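Local coordinates for putative oxidoreductase (Salmonella enterica subsp. enterica serovar Typhimurium, PDB 3NX4), which binds NADP and probably works as an NADPH-dependent acryloyl-CoA reductase of the medium-chain dehydrogenase/reductase family, at residues 34-40 with 318-324; 62-66 with 122-126; 82-88 with 107-113. All blocks are in the same frame, centred on the assembly; numbering follows the deposited sequence.

Contact 1. Residues 34-40 with 318-324; sequences VHWSSLN and RTLVKIK
The antiparallel strand pair in which Trp36, Ser37 and Ser38 meet Lys322, Val321 and Leu320 brings the C-terminal strand of the chain into the GroES-like catalytic domain. Ser37 and Val321 form a hydrogen-bonded pair: Ser37 N to Val321 O is 2.9 Å and Val321 N answers to Ser37 O. Beside it is a classic beta bulge, His35 and Trp36 both opposite Ala66, and here His35 O accepts from Ile323 N (3.1 Å) and Lys324 N, both on one face of its carbonyl plane.

The Trp36 indole lies across the side chains of Leu320 and Lys322, with CZ3 3.5 Å from Lys322 CB and 3.7 Å from Leu320 CD2. Lys324 CD rests over one indole face near its rim, and a water in the ring plane accepts from both Trp36 NE1 and Lys324 NZ, although Lys324 is poorly ordered.

At the other end the Arg318 chain folds back, bent at chi2 (-81°) and chi3 (-58°), to bring NH2 within 2.8 Å of Ser38 OG, which lies in the guanidinium plane and also bonds to Asp64. The bond from NH1 to Leu39 O is weak. Main-chain oxygens of helix 118-140 finish the grip: Ile123 O takes NE and Met122 O takes NH2. A second water bridges Leu39 O and Thr319 N.

Strand 295-299 runs parallel to 318-322, strand 64-72 borders 30-39, and helix 303-311 packs on Leu39 and Thr319, while Trp36 and Leu320 face helix 118-140.

Contact 2. Residues 62-66 with 122-126; sequences GIDFA and MIIGT
Asp64 and Thr126 make the polar part of this contact, with two hydrogen bonds between one carboxylate and one residue of the helix. Thr126 OG1 donates to Asp64 OD1 over a very short 2.5 Å, and Thr126 N donates to Asp64 OD2 at 2.8 Å. The hydrogen bond from the Thr126 amide is fairly straight, 166° at the hydrogen, yet it meets OD2 from above the carboxylate plane. The threonine hydroxyl stands anti to its own carbonyl carbon (chi1 -75°), beside the backbone N, which lets hydroxyl and amide address the same acid. OD2 also bonds to Asn40 ND2 and, as noted for Ser38, to its OG, so that the buried carboxylate is held from several directions and its rotation is fixed.

Gly125 has a positive phi and no side chain to stand in the way, so Asp64 OD2 can lie 3.4 Å from Gly125 CA on its way to the amide of Thr126. Here the first strand residues of 64-72 meet helix 118-140, in this medium-chain dehydrogenase/reductase fold, beside the cofactor: Thr126 belongs to the NADP pocket and touches the bound cofactor, with Ser267 nearby.

The van der Waals contacts lie on both sides of the acid. Met122, a selenomethionine, bends at chi2 (-62°) and lays its chain along the strand: CG touches Ala66 CB at 3.7 Å, SE lies 3.5 Å from Asp64 CB, and CE comes to 3.4 Å from Phe65 O. At the Thr126 end Ile63 crosses the threonine side chain at about a right angle, its CD1 3.5 Å from Thr126 OG1 and close to CB too.

Contact 3. Residues 82-88 with 107-113; sequences EVLLTGW and DWLVALP
Trp88 and Trp108 both carry CG beside the backbone N, with chi1 of -67° and -60°, and these torsions, with the left-handed backbone of Trp88, help to bring their indoles together in an offset stack. The five-membered rings have centroids 4.5 Å apart and planes 15° from parallel. Trp88 CB sits over the face of the Trp108 pyrrole ring, 3.7 Å from its centroid, as a CH-pi contact, while Trp108 CD1 lies over one face of Trp88. His94 meets Trp108 edge-to-face. A water ties the same corner together, accepting from Trp88 NE1 and donating to both Asp107 O and Leu109 O.

Farther along, the segments form a short antiparallel ladder. Leu84 and Val110 are the hydrogen-bonded pair, Leu84 N to Val110 O being 2.8 Å, and Leu112 N adds a bond of 2.9 Å to Glu82 O. The Leu84 and Val110 side chains run alongside each other, Leu84 CD1 3.6 Å from Val110 CB, and Leu84 CD2 reaches Pro113 CD. Leu85 lies beside Trp108, its CD1 3.6 Å from Trp108 CB; Val83 CG2 meets Leu109 CD2.

Strand 82-86 is flanked by 110-111 and by 64-72, whose Phe65 packs on Leu85 and Leu109. Leu84 and Leu112 rest on Ala121 of helix 118-140, and helix 272-285 brings Trp279 to Leu84 and Arg275 to Trp88.

How the contacts relate
The three contacts are nested along the chain: contact 3 lies inside the loop closed by contact 2, which lies inside the much longer one closed by contact 1. All reach one mixed sheet, where 318-322 pairs with 30-39, 30-39 with 64-72, 64-72 with 82-86, and 82-86 with 110-111. Contacts 1 and 2 have centres about 7 Å apart and contacts 2 and 3 about 9 Å; contacts 1 and 3, about 14 Å apart, do not touch. Contact 2 therefore sits between the others, joining the sheet to helix 118-140 at the NADP pocket. The last strand returns to this sheet after the Rossmann-type cofactor domain, so both chain ends of that domain lead into the same catalytic domain.

Contact 1. Residues 34-40 with 318-324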
loop_
_atom_site.group_PDB
_atom_site.type_symbol
_atom_site.label_atom_id
_atom_site.label_comp_id
_atom_site.label_asym_id
_atom_site.label_seq_id
_atom_site.Cartn_x
_atom_site.Cartn_y
_atom_site.Cartn_z
ATOM N N VAL A 34 -33.851 5.166 -17.763
ATOM C CA VAL A 34 -33.399 4.673 -16.466
ATOM C C VAL A 34 -34.526 4.029 -15.680
ATOM O O VAL A 34 -35.613 4.594 -15.563
ATOM C CB VAL A 34 -32.781 5.812 -15.634
ATOM C CG1 VAL A 34 -32.418 5.323 -14.235
ATOM C CG2 VAL A 34 -31.549 6.384 -16.361
ATOM N N HIS A 35 -34.268 2.846 -15.134
ATOM C CA HIS A 35 -35.287 2.149 -14.356
ATOM C C HIS A 35 -34.926 2.078 -12.884
ATOM O O HIS A 35 -35.808 2.032 -12.029
ATOM C CB HIS A 35 -35.536 0.755 -14.928
ATOM C CG HIS A 35 -36.068 0.779 -16.327
ATOM N ND1 HIS A 35 -35.656 -0.107 -17.298
ATOM C CD2 HIS A 35 -36.966 1.599 -16.922
ATOM C CE1 HIS A 35 -36.282 0.160 -18.431
ATOM N NE2 HIS A 35 -37.082 1.193 -18.230
ATOM N N TRP A 36 -33.626 2.079 -12.597
ATOM C CA TRP A 36 -33.135 2.039 -11.224
ATOM C C TRP A 36 -31.908 2.918 -11.067
ATOM O O TRP A 36 -31.119 3.074 -12.003
ATOM C CB TRP A 36 -32.763 0.608 -10.833
ATOM C CG TRP A 36 -33.896 -0.345 -10.956
ATOM C CD1 TRP A 36 -34.179 -1.156 -12.024
ATOM C CD2 TRP A 36 -34.914 -0.589 -9.986
ATOM N NE1 TRP A 36 -35.310 -1.892 -11.769
ATOM C CE2 TRP A 36 -35.783 -1.558 -10.527
ATOM C CE3 TRP A 36 -35.177 -0.083 -8.704
ATOM C CZ2 TRP A 36 -36.898 -2.030 -9.833
ATOM C CZ3 TRP A 36 -36.284 -0.551 -8.023
ATOM C CH2 TRP A 36 -37.127 -1.517 -8.585
ATOM N N SER A 37 -31.761 3.501 -9.886
ATOM C CA SER A 37 -30.512 4.139 -9.496
ATOM C C SER A 37 -30.234 3.757 -8.038
ATOM O O SER A 37 -30.872 2.851 -7.502
ATOM C CB SER A 37 -30.577 5.658 -9.677
ATOM O OG SER A 37 -29.309 6.259 -9.431
ATOM N N SER A 38 -29.281 4.433 -7.402
ATOM C CA SER A 38 -29.017 4.198 -5.990
ATOM C C SER A 38 -28.437 5.443 -5.339
ATOM O O SER A 38 -28.137 6.421 -6.016
ATOM C CB SER A 38 -28.078 2.995 -5.795
ATOM O OG SER A 38 -26.711 3.363 -5.874
ATOM N N LEU A 39 -28.318 5.421 -4.018
ATOM C CA LEU A 39 -27.653 6.503 -3.315
ATOM C C LEU A 39 -26.399 5.968 -2.651
ATOM O O LEU A 39 -26.474 5.093 -1.788
ATOM C CB LEU A 39 -28.558 7.102 -2.243
ATOM C CG LEU A 39 -29.829 7.779 -2.739
ATOM C CD1 LEU A 39 -30.608 8.377 -1.556
ATOM C CD2 LEU A 39 -29.483 8.845 -3.764
ATOM N N ASN A 40 -25.255 6.507 -3.057
ATOM C CA ASN A 40 -23.983 6.207 -2.417
ATOM C C ASN A 40 -23.589 7.356 -1.510
ATOM O O ASN A 40 -24.181 8.429 -1.561
ATOM C CB ASN A 40 -22.894 6.012 -3.478
ATOM C CG ASN A 40 -23.185 4.849 -4.396
ATOM O OD1 ASN A 40 -22.811 3.712 -4.099
ATOM N ND2 ASN A 40 -23.863 5.122 -5.523
ATOM N N ARG A 318 -27.873 -0.757 1.693
ATOM C CA ARG A 318 -27.836 -0.036 0.425
ATOM C C ARG A 318 -29.169 0.656 0.123
ATOM O O ARG A 318 -30.237 0.088 0.348
ATOM C CB ARG A 318 -27.491 -1.016 -0.691
ATOM C CG ARG A 318 -26.044 -1.536 -0.623
ATOM C CD ARG A 318 -25.073 -0.532 -1.225
ATOM N NE ARG A 318 -25.440 -0.241 -2.616
ATOM C CZ ARG A 318 -25.586 0.981 -3.112
ATOM N NH1 ARG A 318 -25.358 2.040 -2.350
ATOM N NH2 ARG A 318 -25.944 1.146 -4.378
ATOM N N THR A 319 -29.102 1.884 -0.376
ATOM C CA THR A 319 -30.313 2.618 -0.726
ATOM C C THR A 319 -30.560 2.524 -2.224
ATOM O O THR A 319 -29.775 3.034 -3.025
ATOM C CB THR A 319 -30.227 4.101 -0.314
ATOM O OG1 THR A 319 -30.051 4.196 1.102
ATOM C CG2 THR A 319 -31.506 4.843 -0.703
ATOM N N LEU A 320 -31.655 1.861 -2.581
ATOM C CA LEU A 320 -32.030 1.610 -3.964
ATOM C C LEU A 320 -33.126 2.587 -4.385
ATOM O O LEU A 320 -34.114 2.775 -3.668
ATOM C CB LEU A 320 -32.534 0.170 -4.110
ATOM C CG LEU A 320 -33.199 -0.196 -5.446
ATOM C CD1 LEU A 320 -32.152 -0.288 -6.572
ATOM C CD2 LEU A 320 -33.987 -1.495 -5.322
ATOM N N VAL A 321 -32.954 3.212 -5.542
ATOM C CA VAL A 321 -33.912 4.203 -6.003
ATOM C C VAL A 321 -34.687 3.702 -7.218
ATOM O O VAL A 321 -34.119 3.445 -8.261
ATOM C CB VAL A 321 -33.233 5.552 -6.302
ATOM C CG1 VAL A 321 -34.266 6.579 -6.731
ATOM C CG2 VAL A 321 -32.469 6.037 -5.061
ATOM N N LYS A 322 -35.996 3.535 -7.054
ATOM C CA LYS A 322 -36.832 3.112 -8.161
ATOM C C LYS A 322 -37.166 4.350 -8.982
ATOM O O LYS A 322 -37.764 5.298 -8.468
ATOM C CB LYS A 322 -38.118 2.445 -7.651
ATOM C CG LYS A 322 -39.023 1.921 -8.771
ATOM C CD LYS A 322 -40.239 1.209 -8.194
ATOM C CE LYS A 322 -41.130 0.634 -9.285
ATOM N NZ LYS A 322 -40.402 -0.328 -10.159
ATOM N N ILE A 323 -36.762 4.346 -10.245
ATOM C CA ILE A 323 -36.943 5.497 -11.113
ATOM C C ILE A 323 -38.123 5.249 -12.041
ATOM O O ILE A 323 -38.950 6.133 -12.252
ATOM C CB ILE A 323 -35.688 5.778 -11.947
ATOM C CG1 ILE A 323 -34.510 6.166 -11.040
ATOM C CG2 ILE A 323 -35.965 6.873 -12.971
ATOM C CD1 ILE A 323 -34.665 7.528 -10.391
ATOM N N LYS A 324 -38.201 4.034 -12.575
ATOM C CA LYS A 324 -39.319 3.624 -13.421
ATOM C C LYS A 324 -40.654 3.910 -12.737
ATOM O O LYS A 324 -40.823 3.669 -11.538
ATOM C CB LYS A 324 -39.215 2.133 -13.747
ATOM C CG LYS A 324 -39.107 1.252 -12.509
ATOM C CD LYS A 324 -38.540 -0.121 -12.826
ATOM C CE LYS A 324 -39.600 -1.059 -13.364
ATOM N NZ LYS A 324 -39.036 -2.416 -13.595
ATOM O OXT LYS A 324 -41.598 4.384 -13.370
HETATM O O HOH W 1 -36.644 -3.919 -13.329
HETATM O O HOH W 2 -27.099 3.622 0.327
#

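Contact 2. Residues 62-66 with 122-126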
loop_
_atom_site.group_PDB
_atom_site.type_symbol
_atom_site.label_atom_id
_atom_site.label_comp_id
_atom_site.label_asym_id
_atom_site.label_seq_id
_atom_site.Cartn_x
_atom_site.Cartn_y
_atom_site.Cartn_z
ATOM N N GLY A 62 -26.206 11.417 -9.073
ATOM C CA GLY A 62 -26.407 9.989 -9.222
ATOM C C GLY A 62 -25.287 9.379 -10.045
ATOM O O GLY A 62 -25.261 9.511 -11.272
ATOM N N ILE A 63 -24.362 8.705 -9.368
ATOM C CA ILE A 63 -23.193 8.149 -10.032
ATOM C C ILE A 63 -23.484 6.772 -10.625
ATOM O O ILE A 63 -22.647 6.202 -11.322
ATOM C CB ILE A 63 -21.973 8.078 -9.073
ATOM C CG1 ILE A 63 -22.242 7.110 -7.916
ATOM C CG2 ILE A 63 -21.639 9.467 -8.532
ATOM C CD1 ILE A 63 -21.121 7.086 -6.866
ATOM N N ASP A 64 -24.673 6.244 -10.347
ATOM C CA ASP A 64 -25.068 4.936 -10.860
ATOM C C ASP A 64 -26.397 5.023 -11.599
ATOM O O ASP A 64 -27.227 5.877 -11.299
ATOM C CB ASP A 64 -25.282 3.936 -9.708
ATOM C CG ASP A 64 -24.098 3.822 -8.779
ATOM O OD1 ASP A 64 -22.954 4.082 -9.209
ATOM O OD2 ASP A 64 -24.321 3.432 -7.608
ATOM N N PHE A 65 -26.610 4.113 -12.543
ATOM C CA PHE A 65 -27.954 3.861 -13.054
ATOM C C PHE A 65 -28.007 2.527 -13.786
ATOM O O PHE A 65 -26.978 1.983 -14.187
ATOM C CB PHE A 65 -28.487 5.018 -13.923
ATOM C CG PHE A 65 -27.771 5.184 -15.257
ATOM C CD1 PHE A 65 -27.922 4.248 -16.266
ATOM C CD2 PHE A 65 -26.962 6.288 -15.493
ATOM C CE1 PHE A 65 -27.271 4.411 -17.503
ATOM C CE2 PHE A 65 -26.318 6.458 -16.715
ATOM C CZ PHE A 65 -26.469 5.515 -17.718
ATOM N N ALA A 66 -29.212 1.990 -13.927
ATOM C CA ALA A 66 -29.439 0.832 -14.774
ATOM C C ALA A 66 -30.728 1.062 -15.556
ATOM O O ALA A 66 -31.716 1.544 -15.004
ATOM C CB ALA A 66 -29.540 -0.423 -13.945
HETATM N N MSE A 122 -28.284 -2.350 -9.241
HETATM C CA MSE A 122 -28.272 -1.077 -8.524
HETATM C C MSE A 122 -28.269 -1.253 -6.999
HETATM O O MSE A 122 -27.769 -0.394 -6.275
HETATM C CB MSE A 122 -29.432 -0.187 -8.976
HETATM C CG MSE A 122 -29.227 0.378 -10.393
HETATM SE SE MSE A 122 -27.646 1.504 -10.425
HETATM C CE MSE A 122 -26.387 0.286 -11.309
ATOM N N ILE A 123 -28.813 -2.359 -6.514
ATOM C CA ILE A 123 -28.593 -2.707 -5.110
ATOM C C ILE A 123 -27.082 -2.806 -4.881
ATOM O O ILE A 123 -26.565 -2.359 -3.858
ATOM C CB ILE A 123 -29.311 -4.008 -4.707
ATOM C CG1 ILE A 123 -30.838 -3.799 -4.774
ATOM C CG2 ILE A 123 -28.874 -4.452 -3.278
ATOM C CD1 ILE A 123 -31.649 -5.029 -4.451
ATOM N N ILE A 124 -26.373 -3.364 -5.860
ATOM C CA ILE A 124 -24.912 -3.375 -5.817
ATOM C C ILE A 124 -24.371 -1.954 -5.963
ATOM O O ILE A 124 -23.759 -1.417 -5.032
ATOM C CB ILE A 124 -24.327 -4.289 -6.904
ATOM C CG1 ILE A 124 -24.737 -5.740 -6.638
ATOM C CG2 ILE A 124 -22.788 -4.161 -6.966
ATOM C CD1 ILE A 124 -24.503 -6.654 -7.838
ATOM N N GLY A 125 -24.604 -1.340 -7.124
ATOM C CA GLY A 125 -24.202 0.037 -7.357
ATOM C C GLY A 125 -22.701 0.262 -7.205
ATOM O O GLY A 125 -21.919 -0.680 -7.205
ATOM N N THR A 126 -22.305 1.520 -7.062
ATOM C CA THR A 126 -20.903 1.844 -6.836
ATOM C C THR A 126 -20.364 1.205 -5.549
ATOM O O THR A 126 -19.235 0.747 -5.517
ATOM C CB THR A 126 -20.678 3.369 -6.806
ATOM O OG1 THR A 126 -20.741 3.877 -8.140
ATOM C CG2 THR A 126 -19.309 3.704 -6.244
#

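Contact 3. Residues 82-88 with 107-113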
loop_
_atom_site.group_PDB
_atom_site.type_symbol
_atom_site.label_atom_id
_atom_site.label_comp_id
_atom_site.label_asym_id
_atom_site.label_seq_id
_atom_site.Cartn_x
_atom_site.Cartn_y
_atom_site.Cartn_z
ATOM N N GLU A 82 -30.320 -3.969 -22.300
ATOM C CA GLU A 82 -30.172 -3.676 -20.872
ATOM C C GLU A 82 -28.726 -3.307 -20.527
ATOM O O GLU A 82 -27.794 -4.039 -20.874
ATOM C CB GLU A 82 -30.607 -4.877 -20.019
ATOM C CG GLU A 82 -32.081 -5.276 -20.166
ATOM C CD GLU A 82 -33.037 -4.256 -19.569
ATOM O OE1 GLU A 82 -32.842 -3.852 -18.399
ATOM O OE2 GLU A 82 -33.989 -3.857 -20.273
ATOM N N VAL A 83 -28.542 -2.183 -19.834
ATOM C CA VAL A 83 -27.202 -1.705 -19.475
ATOM C C VAL A 83 -27.138 -1.148 -18.056
ATOM O O VAL A 83 -28.163 -0.852 -17.437
ATOM C CB VAL A 83 -26.730 -0.580 -20.423
ATOM C CG1 VAL A 83 -26.622 -1.095 -21.857
ATOM C CG2 VAL A 83 -27.685 0.613 -20.336
ATOM N N LEU A 84 -25.922 -1.008 -17.537
ATOM C CA LEU A 84 -25.738 -0.348 -16.254
ATOM C C LEU A 84 -24.577 0.623 -16.361
ATOM O O LEU A 84 -23.775 0.542 -17.282
ATOM C CB LEU A 84 -25.502 -1.373 -15.132
ATOM C CG LEU A 84 -24.217 -2.210 -15.136
ATOM C CD1 LEU A 84 -23.012 -1.381 -14.686
ATOM C CD2 LEU A 84 -24.395 -3.408 -14.199
ATOM N N LEU A 85 -24.498 1.554 -15.425
ATOM C CA LEU A 85 -23.364 2.460 -15.376
ATOM C C LEU A 85 -23.049 2.804 -13.928
ATOM O O LEU A 85 -23.949 3.074 -13.134
ATOM C CB LEU A 85 -23.641 3.738 -16.178
ATOM C CG LEU A 85 -22.586 4.854 -16.167
ATOM C CD1 LEU A 85 -22.645 5.687 -17.469
ATOM C CD2 LEU A 85 -22.733 5.753 -14.946
ATOM N N THR A 86 -21.766 2.779 -13.597
ATOM C CA THR A 86 -21.282 3.365 -12.356
ATOM C C THR A 86 -20.040 4.193 -12.677
ATOM O O THR A 86 -19.207 3.791 -13.504
ATOM C CB THR A 86 -20.933 2.290 -11.278
ATOM O OG1 THR A 86 -19.812 1.505 -11.709
ATOM C CG2 THR A 86 -22.121 1.364 -11.023
ATOM N N GLY A 87 -19.922 5.360 -12.050
ATOM C CA GLY A 87 -18.662 6.094 -12.072
ATOM C C GLY A 87 -18.418 6.937 -13.305
ATOM O O GLY A 87 -19.346 7.535 -13.853
ATOM N N TRP A 88 -17.155 6.984 -13.723
ATOM C CA TRP A 88 -16.709 7.739 -14.900
ATOM C C TRP A 88 -16.963 9.247 -14.832
ATOM O O TRP A 88 -16.815 9.938 -15.835
ATOM C CB TRP A 88 -17.323 7.165 -16.180
ATOM C CG TRP A 88 -16.844 5.787 -16.524
ATOM C CD1 TRP A 88 -17.601 4.649 -16.602
ATOM C CD2 TRP A 88 -15.499 5.396 -16.820
ATOM N NE1 TRP A 88 -16.808 3.578 -16.948
ATOM C CE2 TRP A 88 -15.513 4.010 -17.083
ATOM C CE3 TRP A 88 -14.284 6.084 -16.898
ATOM C CZ2 TRP A 88 -14.358 3.301 -17.416
ATOM C CZ3 TRP A 88 -13.135 5.375 -17.231
ATOM C CH2 TRP A 88 -13.184 4.000 -17.487
ATOM N N ASP A 107 -18.479 4.334 -23.917
ATOM C CA ASP A 107 -17.349 3.859 -23.117
ATOM C C ASP A 107 -17.674 3.692 -21.619
ATOM O O ASP A 107 -17.000 2.940 -20.920
ATOM C CB ASP A 107 -16.167 4.817 -23.225
ATOM C CG ASP A 107 -15.377 4.654 -24.508
ATOM O OD1 ASP A 107 -15.579 3.661 -25.247
ATOM O OD2 ASP A 107 -14.528 5.534 -24.750
ATOM N N TRP A 108 -18.679 4.409 -21.128
ATOM C CA TRP A 108 -18.974 4.419 -19.692
ATOM C C TRP A 108 -19.992 3.359 -19.288
ATOM O O TRP A 108 -20.252 3.151 -18.104
ATOM C CB TRP A 108 -19.514 5.785 -19.279
ATOM C CG TRP A 108 -18.580 6.916 -19.536
ATOM C CD1 TRP A 108 -17.237 6.842 -19.804
ATOM C CD2 TRP A 108 -18.922 8.303 -19.574
ATOM N NE1 TRP A 108 -16.725 8.105 -19.992
ATOM C CE2 TRP A 108 -17.738 9.018 -19.856
ATOM C CE3 TRP A 108 -20.119 9.012 -19.399
ATOM C CZ2 TRP A 108 -17.716 10.405 -19.961
ATOM C CZ3 TRP A 108 -20.094 10.388 -19.501
ATOM C CH2 TRP A 108 -18.900 11.070 -19.786
ATOM N N LEU A 109 -20.571 2.695 -20.277
ATOM C CA LEU A 109 -21.638 1.742 -20.030
ATOM C C LEU A 109 -21.088 0.339 -19.871
ATOM O O LEU A 109 -20.005 0.023 -20.363
ATOM C CB LEU A 109 -22.640 1.775 -21.189
ATOM C CG LEU A 109 -23.547 3.007 -21.261
ATOM C CD1 LEU A 109 -24.284 3.066 -22.588
ATOM C CD2 LEU A 109 -24.548 3.006 -20.096
ATOM N N VAL A 110 -21.844 -0.493 -19.169
ATOM C CA VAL A 110 -21.557 -1.909 -19.073
ATOM C C VAL A 110 -22.813 -2.668 -19.484
ATOM O O VAL A 110 -23.893 -2.400 -18.956
ATOM C CB VAL A 110 -21.192 -2.280 -17.625
ATOM C CG1 VAL A 110 -21.018 -3.774 -17.478
ATOM C CG2 VAL A 110 -19.935 -1.540 -17.198
ATOM N N ALA A 111 -22.697 -3.598 -20.428
ATOM C CA ALA A 111 -23.853 -4.432 -20.778
ATOM C C ALA A 111 -24.312 -5.181 -19.525
ATOM O O ALA A 111 -23.487 -5.706 -18.777
ATOM C CB ALA A 111 -23.503 -5.405 -21.888
ATOM N N LEU A 112 -25.616 -5.212 -19.270
ATOM C CA LEU A 112 -26.117 -5.840 -18.045
ATOM C C LEU A 112 -25.679 -7.300 -17.993
ATOM O O LEU A 112 -26.045 -8.087 -18.871
ATOM C CB LEU A 112 -27.643 -5.750 -17.976
ATOM C CG LEU A 112 -28.236 -6.335 -16.688
ATOM C CD1 LEU A 112 -27.841 -5.487 -15.494
ATOM C CD2 LEU A 112 -29.760 -6.436 -16.791
ATOM N N PRO A 113 -24.884 -7.668 -16.975
ATOM C CA PRO A 113 -24.300 -9.014 -16.983
ATOM C C PRO A 113 -25.384 -10.081 -16.976
ATOM O O PRO A 113 -26.416 -9.888 -16.350
ATOM C CB PRO A 113 -23.494 -9.060 -15.674
ATOM C CG PRO A 113 -23.218 -7.635 -15.344
ATOM C CD PRO A 113 -24.410 -6.861 -15.835
HETATM O O HOH W 3 -19.832 1.796 -15.718
HETATM O O HOH W 4 -17.628 1.265 -18.938
#